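Local atomic coordinates of transcriptional regulatory protein RcsB (Salmonella typhimurium, PDB entry 5O8Y), a protein that probably binds regulatory DNA regions as the response regulator of the Rcs signalling system and so controls transcription of numerous genes. Residues I26-V31 against A119-Q124; V52-L57 against S82-T87; D66-I71 against S96-L101; S156-L161 against S184-A189. One frame throughout, in Å; residues are numbered along the deposited sequence.

How the interactions relate
Interactions 1, 2 and 3 belong to the receiver domain, and interaction 4 to the LuxR-type DNA-binding domain. Interaction 2 lies in the parallel sheet. Interaction 1 packs helix 112-124 on one face of that sheet, about 13 Å from interaction 2 between centres. Interaction 3 joins helices 68-77 and 92-99 on the other face, about 11 Å from interaction 2 between centres. Side chains of interaction 2 touch both neighbours. Along the chain, 26-31 and 119-124 bracket the segments of interactions 2 and 3, which alternate. Interaction 4 follows, about 33 Å from interaction 3 between centres. Both touch the second subunit, which brings receiver and DNA-binding domains of different chains together.

Interaction 1. Residues I26-V31 against A119-Q124; sequences IEWVNV and ALAALQ
W28 and L120 meet at the edge of the receiver-domain sheet, where the turn leading into strand 29-35 reaches helix 112-124. I26 to V29 form a type I beta turn, with V29 N hydrogen-bonded to I26 O. The turn presents W28 to the helix. CG of W28 lies between its backbone N and carbonyl carbon (chi1 57°), and the six-membered end of the indole is directed at the helix. Its far corner does most of the touching. CH2 lies 3.9 Å from CB of L120. It is also 3.9 Å from the backbone N of A121, which sits at the ring edge near the ring plane. The amide of Q124 arrives obliquely on an extended chain. Its NE2 is 3.7 Å from CE3 of W28, and the two planes are 82° apart, so the groups do not stack. That amide is held by N2, whose backbone O accepts a hydrogen bond from NE2. One face of the indole has CG2 of I26 and CG2 of V29 over its rim, both from within the turn. Deeper in, CG2 of V29 meets CD1 of L120 at 4.0 Å, the two side chains crossing at about a right angle. L120 also packs on M4, V6, V52, I54 and I84. This last helix of the receiver domain, packed on the parallel sheet through L120, is typical of the CheY-like fold.

Interaction 2. Residues V52-L57 against S82-T87; sequences VLITDL and SIIVLT. With SO4 (sulfate ion), chain R.
L57 carries CG beside its backbone N (chi1 -76°), and V85 carries CG1 anti to its own (chi1 173°). This brings L57 CG to 3.9 Å from V85 CG1, at about a right angle. CD1 of L57 extends to OG1 of T87. On the opposite sheet face, CG2 of I54 lies 3.9 Å from CB of L86. The axes of the short strand segments run parallel, at 15°. Four backbone hydrogen bonds join them: L53 N to S82 O, I84 N to L53 O, T55 N to I84 O and L86 N to T55 O. A sulfate, probably from the crystallisation liquor, sits at their C-terminal ends. Its O3 is gripped twice, by L57 N at 3.0 Å and by T87 OG1 at 2.8 Å. D56 OD1 lies 2.6 Å from sulfate O1. D56 is the predicted phosphorylation site, so the ion may mark the place of a phosphoryl group. K109 NZ forms a salt bridge with D56 OD1; with S58 OG and M88 N it also bonds the sulfate. Strand 52-55 also pairs with strand 4-9. Helix 68-77, linking the strands as a beta-alpha-beta unit, covers the face of L53, T55 and I83, and helix 112-124 that of V52, S82 and I84.

Interaction 3. Residues D66-I71 against S96-L101; sequences DGITLI and SAVLDL
I68 spreads its three side-chain carbons beyond CB over three different residues. CG1 is anti to the carbonyl carbon (chi1 -70°) and lies 3.9 Å from CG2 of V98. The chain then continues extended, and CD1 reaches CB of A97 at 4.2 Å. The other branch, CG2, turns to L101 and stops 4.1 Å from its CD1. The same methyl of L101 also serves I71, so it is wedged between two isoleucines one helical turn apart. This is a join between helices 68-77 and 92-99, which lie side by side on one face of the receiver-domain sheet. V98 also packs on I103 and I106. D66 and I68 face the second subunit: D66 OD1 forms a salt bridge with R160 NH1 of that subunit, and I68 packs on its A163. I71 differs from I68 in its outer torsion. Its chi2 of -50° folds CD1 away from L101 and toward T55 of the sheet. The contact with L101 therefore falls to CB and the short branch CG2, with CG2 of I71 3.7 Å from L101 CD1 and the two side chains crossing at about a right angle.

Interaction 4. Residues S156-L161 against S184-A189; sequences SEVLRL and SQKKSA
K186 and V158 lie at the crossing of helices 153-164 and 179-193 in the LuxR-type domain. The axes of the two short segments pass 9.2 Å apart at 93°. CB of K186 rests 4.1 Å from CG1 of V158. Its CG is anti to the backbone N (chi1 -167°) and comes 4.5 Å from CD2 of L159. Beyond CG the chain leads away from V158 and L159. It bends at its last torsion, and NZ ends in a salt bridge with D198. The lysine also makes a cation-pi contact with F162, further along helix 153-164. V158 has a second methyl in use: CG2 sits 3.7 Å from OE1 of Q185. CG of L159 lies 3.9 Å from CB of A189, and both end methyls of L159 are at 4.0 Å from the same atom. The alanine sits in the fork of the leucine. On the far side of helix 153-164, R160 NE and NH2 grip E157 side-on, one carboxylate oxygen each. R160 also forms a salt bridge with D66 of the second subunit. Helix 179-193 includes the end of the predicted helix-turn-helix and is probably its recognition helix. The contact is mainly apolar, with the Q185 amide oxygen against a V158 methyl. This is consistent with the helices being held at this angle mainly by fit and burial, while the lysine charge is answered by D198.

Interaction 1. Residues I26-V31 against A119-Q124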
# COMPACT_ATOMS: atom_id res chain seq x y z
N ILE F 26 40.99 -10.82 -21.33
CA ILE F 26 39.97 -10.35 -22.28
C ILE F 26 40.30 -8.90 -22.67
O ILE F 26 40.24 -8.00 -21.83
CB ILE F 26 38.54 -10.44 -21.70
CG1 ILE F 26 38.23 -11.88 -21.27
CG2 ILE F 26 37.52 -9.95 -22.71
CD1 ILE F 26 37.07 -12.00 -20.30
N GLU F 27 40.65 -8.71 -23.94
CA GLU F 27 41.17 -7.43 -24.45
C GLU F 27 40.17 -6.26 -24.47
O GLU F 27 40.58 -5.10 -24.42
CB GLU F 27 41.82 -7.62 -25.84
CG GLU F 27 40.88 -8.11 -26.96
CD GLU F 27 41.61 -8.71 -28.16
OE1 GLU F 27 42.73 -9.26 -28.00
OE2 GLU F 27 41.05 -8.65 -29.28
N TRP F 28 38.87 -6.56 -24.52
CA TRP F 28 37.80 -5.55 -24.49
C TRP F 28 37.24 -5.23 -23.09
O TRP F 28 36.32 -4.42 -22.97
CB TRP F 28 36.66 -5.94 -25.45
CG TRP F 28 36.04 -7.29 -25.19
CD1 TRP F 28 36.44 -8.49 -25.71
CD2 TRP F 28 34.91 -7.57 -24.36
NE1 TRP F 28 35.63 -9.50 -25.25
CE2 TRP F 28 34.68 -8.97 -24.42
CE3 TRP F 28 34.06 -6.78 -23.56
CZ2 TRP F 28 33.64 -9.59 -23.71
CZ3 TRP F 28 33.02 -7.41 -22.86
CH2 TRP F 28 32.83 -8.80 -22.94
N VAL F 29 37.78 -5.85 -22.04
CA VAL F 29 37.43 -5.54 -20.65
C VAL F 29 38.65 -4.97 -19.93
O VAL F 29 39.74 -5.53 -20.02
CB VAL F 29 36.91 -6.79 -19.90
CG1 VAL F 29 36.62 -6.47 -18.43
CG2 VAL F 29 35.67 -7.34 -20.57
N ASN F 30 38.45 -3.86 -19.22
CA ASN F 30 39.51 -3.15 -18.51
C ASN F 30 39.06 -2.95 -17.05
O ASN F 30 38.04 -2.31 -16.79
CB ASN F 30 39.75 -1.79 -19.19
CG ASN F 30 40.91 -1.00 -18.59
OD1 ASN F 30 41.98 -1.55 -18.31
ND2 ASN F 30 40.71 0.30 -18.41
N VAL F 31 39.80 -3.54 -16.11
CA VAL F 31 39.51 -3.40 -14.69
C VAL F 31 40.13 -2.10 -14.20
O VAL F 31 41.35 -1.95 -14.29
CB VAL F 31 40.06 -4.60 -13.88
CG1 VAL F 31 39.80 -4.41 -12.38
CG2 VAL F 31 39.46 -5.91 -14.37
N ALA F 119 28.23 -12.84 -19.29
CA ALA F 119 27.42 -11.84 -18.57
C ALA F 119 27.77 -10.43 -19.05
O ALA F 119 26.88 -9.62 -19.28
CB ALA F 119 27.62 -11.95 -17.07
N LEU F 120 29.07 -10.16 -19.19
CA LEU F 120 29.55 -8.86 -19.66
C LEU F 120 29.18 -8.58 -21.12
O LEU F 120 28.89 -7.44 -21.48
CB LEU F 120 31.08 -8.73 -19.46
CG LEU F 120 31.58 -8.68 -18.01
CD1 LEU F 120 33.08 -8.86 -17.94
CD2 LEU F 120 31.19 -7.37 -17.33
N ALA F 121 29.17 -9.63 -21.95
CA ALA F 121 28.73 -9.53 -23.34
C ALA F 121 27.23 -9.26 -23.45
O ALA F 121 26.81 -8.45 -24.27
CB ALA F 121 29.08 -10.81 -24.10
N ALA F 122 26.44 -9.95 -22.63
CA ALA F 122 24.99 -9.76 -22.61
C ALA F 122 24.62 -8.33 -22.18
O ALA F 122 23.67 -7.74 -22.71
CB ALA F 122 24.32 -10.77 -21.69
N LEU F 123 25.41 -7.78 -21.25
CA LEU F 123 25.26 -6.40 -20.79
C LEU F 123 25.46 -5.37 -21.91
O LEU F 123 24.70 -4.40 -21.98
CB LEU F 123 26.23 -6.14 -19.63
CG LEU F 123 26.26 -4.77 -18.95
CD1 LEU F 123 24.89 -4.41 -18.38
CD2 LEU F 123 27.31 -4.77 -17.85
N GLN F 124 26.47 -5.58 -22.76
CA GLN F 124 26.69 -4.73 -23.96
C GLN F 124 25.54 -4.74 -24.97
O GLN F 124 25.29 -3.72 -25.60
CB GLN F 124 27.96 -5.13 -24.71
CG GLN F 124 29.22 -4.47 -24.20
CD GLN F 124 30.32 -4.37 -25.24
OE1 GLN F 124 30.05 -4.34 -26.44
NE2 GLN F 124 31.56 -4.30 -24.78

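Interaction 2. Residues V52-L57 against S82-T87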
# COMPACT_ATOMS: atom_id res chain seq x y z
N VAL F 52 30.04 -0.35 -14.52
CA VAL F 52 29.80 -1.79 -14.39
C VAL F 52 30.52 -2.28 -13.14
O VAL F 52 31.74 -2.12 -13.04
CB VAL F 52 30.29 -2.56 -15.63
CG1 VAL F 52 30.06 -4.06 -15.46
CG2 VAL F 52 29.57 -2.04 -16.87
N LEU F 53 29.77 -2.86 -12.21
CA LEU F 53 30.30 -3.42 -10.97
C LEU F 53 30.07 -4.92 -10.94
O LEU F 53 28.93 -5.38 -11.14
CB LEU F 53 29.63 -2.78 -9.75
CG LEU F 53 29.94 -3.39 -8.37
CD1 LEU F 53 31.40 -3.20 -7.98
CD2 LEU F 53 29.03 -2.78 -7.32
N ILE F 54 31.14 -5.68 -10.69
CA ILE F 54 31.07 -7.13 -10.45
C ILE F 54 31.41 -7.31 -8.98
O ILE F 54 32.50 -6.94 -8.53
CB ILE F 54 32.07 -7.91 -11.33
CG1 ILE F 54 31.77 -7.68 -12.82
CG2 ILE F 54 32.01 -9.41 -11.02
CD1 ILE F 54 32.96 -7.89 -13.74
N THR F 55 30.47 -7.86 -8.22
CA THR F 55 30.59 -7.85 -6.77
C THR F 55 30.12 -9.13 -6.09
O THR F 55 29.25 -9.84 -6.58
CB THR F 55 29.86 -6.63 -6.14
OG1 THR F 55 30.13 -6.57 -4.73
CG2 THR F 55 28.34 -6.70 -6.35
N ASP F 56 30.69 -9.32 -4.92
CA ASP F 56 30.44 -10.40 -3.97
C ASP F 56 29.20 -10.10 -3.14
O ASP F 56 28.76 -8.96 -3.09
CB ASP F 56 31.64 -10.43 -2.99
CG ASP F 56 32.02 -11.81 -2.56
OD1 ASP F 56 31.90 -12.73 -3.38
OD2 ASP F 56 32.50 -11.96 -1.42
N LEU F 57 28.69 -11.11 -2.43
CA LEU F 57 27.67 -10.91 -1.40
C LEU F 57 28.23 -10.76 0.02
O LEU F 57 27.62 -10.08 0.83
CB LEU F 57 26.65 -12.06 -1.41
CG LEU F 57 25.59 -12.09 -2.52
CD1 LEU F 57 24.72 -13.32 -2.36
CD2 LEU F 57 24.73 -10.83 -2.50
N SER F 82 25.48 -0.65 -13.64
CA SER F 82 25.09 -2.03 -13.92
C SER F 82 25.82 -2.96 -12.93
O SER F 82 27.03 -2.80 -12.70
CB SER F 82 25.38 -2.39 -15.37
OG SER F 82 24.52 -1.66 -16.23
N ILE F 83 25.08 -3.89 -12.34
CA ILE F 83 25.60 -4.75 -11.28
C ILE F 83 25.48 -6.22 -11.68
O ILE F 83 24.38 -6.68 -12.03
CB ILE F 83 24.85 -4.53 -9.96
CG1 ILE F 83 24.90 -3.05 -9.56
CG2 ILE F 83 25.46 -5.40 -8.85
CD1 ILE F 83 24.01 -2.68 -8.39
N ILE F 84 26.60 -6.93 -11.63
CA ILE F 84 26.64 -8.39 -11.75
C ILE F 84 27.03 -8.93 -10.38
O ILE F 84 28.07 -8.55 -9.84
CB ILE F 84 27.63 -8.85 -12.83
CG1 ILE F 84 27.15 -8.42 -14.23
CG2 ILE F 84 27.80 -10.37 -12.81
CD1 ILE F 84 28.28 -8.22 -15.22
N VAL F 85 26.19 -9.78 -9.80
CA VAL F 85 26.52 -10.42 -8.54
C VAL F 85 27.25 -11.74 -8.83
O VAL F 85 26.69 -12.63 -9.47
CB VAL F 85 25.26 -10.64 -7.65
CG1 VAL F 85 25.60 -11.47 -6.42
CG2 VAL F 85 24.70 -9.30 -7.21
N LEU F 86 28.49 -11.81 -8.37
CA LEU F 86 29.35 -12.98 -8.53
C LEU F 86 29.49 -13.64 -7.17
O LEU F 86 30.18 -13.10 -6.31
CB LEU F 86 30.71 -12.54 -9.06
CG LEU F 86 31.77 -13.62 -9.28
CD1 LEU F 86 31.33 -14.57 -10.38
CD2 LEU F 86 33.11 -12.98 -9.62
N THR F 87 28.87 -14.81 -6.98
CA THR F 87 28.77 -15.42 -5.65
C THR F 87 28.96 -16.94 -5.63
O THR F 87 28.76 -17.62 -6.64
CB THR F 87 27.41 -15.09 -4.99
OG1 THR F 87 27.40 -15.54 -3.62
CG2 THR F 87 26.25 -15.72 -5.75
S SO4 R . 30.34 -15.01 -1.76
O1 SO4 R . 31.54 -15.21 -2.58
O2 SO4 R . 30.75 -14.55 -0.43
O3 SO4 R . 29.41 -14.03 -2.37
O4 SO4 R . 29.66 -16.31 -1.62

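Interaction 3. Residues D66-I71 against S96-L101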
# COMPACT_ATOMS: atom_id res chain seq x y z
N ASP F 66 24.97 -4.99 4.55
CA ASP F 66 25.71 -6.16 4.05
C ASP F 66 24.82 -7.12 3.26
O ASP F 66 23.60 -7.15 3.42
CB ASP F 66 26.47 -6.87 5.17
CG ASP F 66 25.89 -6.62 6.54
OD1 ASP F 66 24.76 -7.08 6.80
OD2 ASP F 66 26.58 -5.96 7.35
N GLY F 67 25.46 -7.86 2.36
CA GLY F 67 24.78 -8.82 1.52
C GLY F 67 23.77 -8.20 0.58
O GLY F 67 24.08 -7.24 -0.12
N ILE F 68 22.56 -8.75 0.57
CA ILE F 68 21.49 -8.28 -0.29
C ILE F 68 21.17 -6.79 -0.02
O ILE F 68 20.94 -6.03 -0.95
CB ILE F 68 20.22 -9.16 -0.12
CG1 ILE F 68 20.48 -10.55 -0.72
CG2 ILE F 68 19.00 -8.53 -0.77
CD1 ILE F 68 19.60 -11.63 -0.12
N THR F 69 21.16 -6.40 1.26
CA THR F 69 20.89 -5.01 1.65
C THR F 69 21.93 -4.02 1.09
O THR F 69 21.57 -2.91 0.69
CB THR F 69 20.81 -4.89 3.18
OG1 THR F 69 19.78 -5.77 3.65
CG2 THR F 69 20.47 -3.47 3.62
N LEU F 70 23.20 -4.44 1.05
CA LEU F 70 24.25 -3.63 0.43
C LEU F 70 24.02 -3.45 -1.06
O LEU F 70 24.28 -2.37 -1.58
CB LEU F 70 25.63 -4.26 0.62
CG LEU F 70 26.82 -3.58 -0.06
CD1 LEU F 70 27.02 -2.18 0.50
CD2 LEU F 70 28.08 -4.42 0.11
N ILE F 71 23.55 -4.50 -1.73
CA ILE F 71 23.28 -4.42 -3.18
C ILE F 71 22.12 -3.44 -3.41
O ILE F 71 22.23 -2.58 -4.28
CB ILE F 71 22.96 -5.78 -3.84
CG1 ILE F 71 24.02 -6.85 -3.53
CG2 ILE F 71 22.83 -5.62 -5.35
CD1 ILE F 71 25.46 -6.43 -3.76
N SER F 96 16.89 -15.94 -5.91
CA SER F 96 15.68 -15.26 -6.41
C SER F 96 15.48 -13.88 -5.74
O SER F 96 15.00 -12.95 -6.38
CB SER F 96 14.42 -16.15 -6.32
OG SER F 96 13.57 -15.80 -5.26
N ALA F 97 15.89 -13.74 -4.48
CA ALA F 97 15.87 -12.44 -3.80
C ALA F 97 16.82 -11.43 -4.45
O ALA F 97 16.49 -10.25 -4.55
CB ALA F 97 16.18 -12.60 -2.33
N VAL F 98 18.00 -11.89 -4.89
CA VAL F 98 18.94 -11.03 -5.62
C VAL F 98 18.39 -10.69 -7.01
O VAL F 98 18.52 -9.56 -7.47
CB VAL F 98 20.36 -11.66 -5.74
CG1 VAL F 98 21.25 -10.83 -6.66
CG2 VAL F 98 21.00 -11.78 -4.37
N LEU F 99 17.78 -11.66 -7.69
CA LEU F 99 17.13 -11.38 -8.98
C LEU F 99 15.95 -10.39 -8.86
O LEU F 99 15.73 -9.61 -9.78
CB LEU F 99 16.69 -12.68 -9.66
CG LEU F 99 17.82 -13.57 -10.18
CD1 LEU F 99 17.28 -14.95 -10.54
CD2 LEU F 99 18.53 -12.96 -11.39
N ASP F 100 15.24 -10.39 -7.73
CA ASP F 100 14.18 -9.38 -7.46
C ASP F 100 14.68 -7.93 -7.34
O ASP F 100 13.87 -7.01 -7.37
CB ASP F 100 13.39 -9.72 -6.19
CG ASP F 100 12.51 -10.96 -6.34
OD1 ASP F 100 12.29 -11.42 -7.48
OD2 ASP F 100 12.06 -11.47 -5.30
N LEU F 101 15.99 -7.73 -7.20
CA LEU F 101 16.56 -6.39 -7.16
C LEU F 101 16.65 -5.73 -8.53
O LEU F 101 16.90 -4.53 -8.59
CB LEU F 101 17.94 -6.40 -6.50
CG LEU F 101 17.99 -6.93 -5.06
CD1 LEU F 101 19.42 -6.93 -4.56
CD2 LEU F 101 17.09 -6.10 -4.15

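Interaction 4. Residues S156-L161 against S184-A189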
# COMPACT_ATOMS: atom_id res chain seq x y z
N SER F 156 -3.37 -28.97 0.29
CA SER F 156 -3.64 -27.51 0.29
C SER F 156 -4.92 -27.14 1.02
O SER F 156 -4.97 -26.13 1.72
CB SER F 156 -3.74 -26.96 -1.15
OG SER F 156 -2.50 -26.95 -1.81
N GLU F 157 -5.96 -27.95 0.80
CA GLU F 157 -7.27 -27.72 1.43
C GLU F 157 -7.21 -27.94 2.93
O GLU F 157 -7.78 -27.14 3.70
CB GLU F 157 -8.35 -28.61 0.78
CG GLU F 157 -9.79 -28.32 1.19
CD GLU F 157 -10.29 -26.92 0.82
OE1 GLU F 157 -9.55 -26.13 0.19
OE2 GLU F 157 -11.45 -26.60 1.17
N VAL F 158 -6.50 -28.98 3.36
CA VAL F 158 -6.29 -29.22 4.79
C VAL F 158 -5.56 -28.03 5.42
O VAL F 158 -5.96 -27.55 6.47
CB VAL F 158 -5.51 -30.53 5.05
CG1 VAL F 158 -5.12 -30.66 6.52
CG2 VAL F 158 -6.34 -31.74 4.64
N LEU F 159 -4.49 -27.56 4.77
CA LEU F 159 -3.74 -26.42 5.28
C LEU F 159 -4.57 -25.14 5.25
O LEU F 159 -4.51 -24.34 6.18
CB LEU F 159 -2.44 -26.20 4.50
CG LEU F 159 -1.30 -27.21 4.69
CD1 LEU F 159 0.00 -26.57 4.22
CD2 LEU F 159 -1.13 -27.67 6.13
N ARG F 160 -5.36 -24.96 4.19
CA ARG F 160 -6.22 -23.78 4.08
C ARG F 160 -7.17 -23.70 5.28
O ARG F 160 -7.22 -22.66 5.95
CB ARG F 160 -7.01 -23.78 2.77
CG ARG F 160 -7.69 -22.44 2.46
CD ARG F 160 -8.62 -22.52 1.26
NE ARG F 160 -9.76 -23.41 1.50
CZ ARG F 160 -10.81 -23.12 2.28
NH1 ARG F 160 -10.91 -21.95 2.92
NH2 ARG F 160 -11.78 -24.01 2.42
N LEU F 161 -7.87 -24.80 5.56
CA LEU F 161 -8.81 -24.84 6.68
C LEU F 161 -8.10 -24.68 8.02
O LEU F 161 -8.62 -24.01 8.92
CB LEU F 161 -9.63 -26.14 6.67
CG LEU F 161 -10.66 -26.27 5.54
CD1 LEU F 161 -11.24 -27.68 5.55
CD2 LEU F 161 -11.77 -25.24 5.66
N SER F 184 -2.58 -37.40 8.64
CA SER F 184 -1.57 -37.89 7.71
C SER F 184 -1.29 -36.90 6.56
O SER F 184 -0.13 -36.71 6.18
CB SER F 184 -2.00 -39.25 7.14
OG SER F 184 -1.12 -39.68 6.12
N GLN F 185 -2.35 -36.31 6.00
CA GLN F 185 -2.23 -35.31 4.93
C GLN F 185 -1.59 -34.01 5.41
O GLN F 185 -0.91 -33.33 4.64
CB GLN F 185 -3.61 -35.02 4.31
CG GLN F 185 -4.20 -36.18 3.52
CD GLN F 185 -5.65 -35.98 3.13
OE1 GLN F 185 -6.42 -35.30 3.83
NE2 GLN F 185 -6.05 -36.57 2.01
N LYS F 186 -1.83 -33.67 6.67
CA LYS F 186 -1.22 -32.52 7.29
C LYS F 186 0.27 -32.74 7.52
O LYS F 186 1.08 -31.87 7.19
CB LYS F 186 -1.92 -32.22 8.62
CG LYS F 186 -1.57 -30.87 9.20
CD LYS F 186 -1.89 -30.83 10.68
CE LYS F 186 -1.60 -29.46 11.27
NZ LYS F 186 -1.19 -29.57 12.69
N LYS F 187 0.63 -33.89 8.08
CA LYS F 187 2.03 -34.25 8.36
C LYS F 187 2.86 -34.24 7.09
O LYS F 187 3.95 -33.67 7.05
CB LYS F 187 2.11 -35.62 9.05
CG LYS F 187 3.49 -35.94 9.63
CD LYS F 187 3.51 -37.28 10.35
CE LYS F 187 4.88 -37.57 10.94
NZ LYS F 187 5.00 -38.97 11.44
N SER F 188 2.34 -34.87 6.04
CA SER F 188 2.93 -34.81 4.70
C SER F 188 3.11 -33.37 4.17
O SER F 188 4.12 -33.06 3.56
CB SER F 188 2.06 -35.60 3.72
OG SER F 188 2.56 -35.50 2.40
N ALA F 189 2.11 -32.52 4.39
CA ALA F 189 2.16 -31.13 3.95
C ALA F 189 3.22 -30.34 4.71
O ALA F 189 3.96 -29.58 4.10
CB ALA F 189 0.80 -30.47 4.10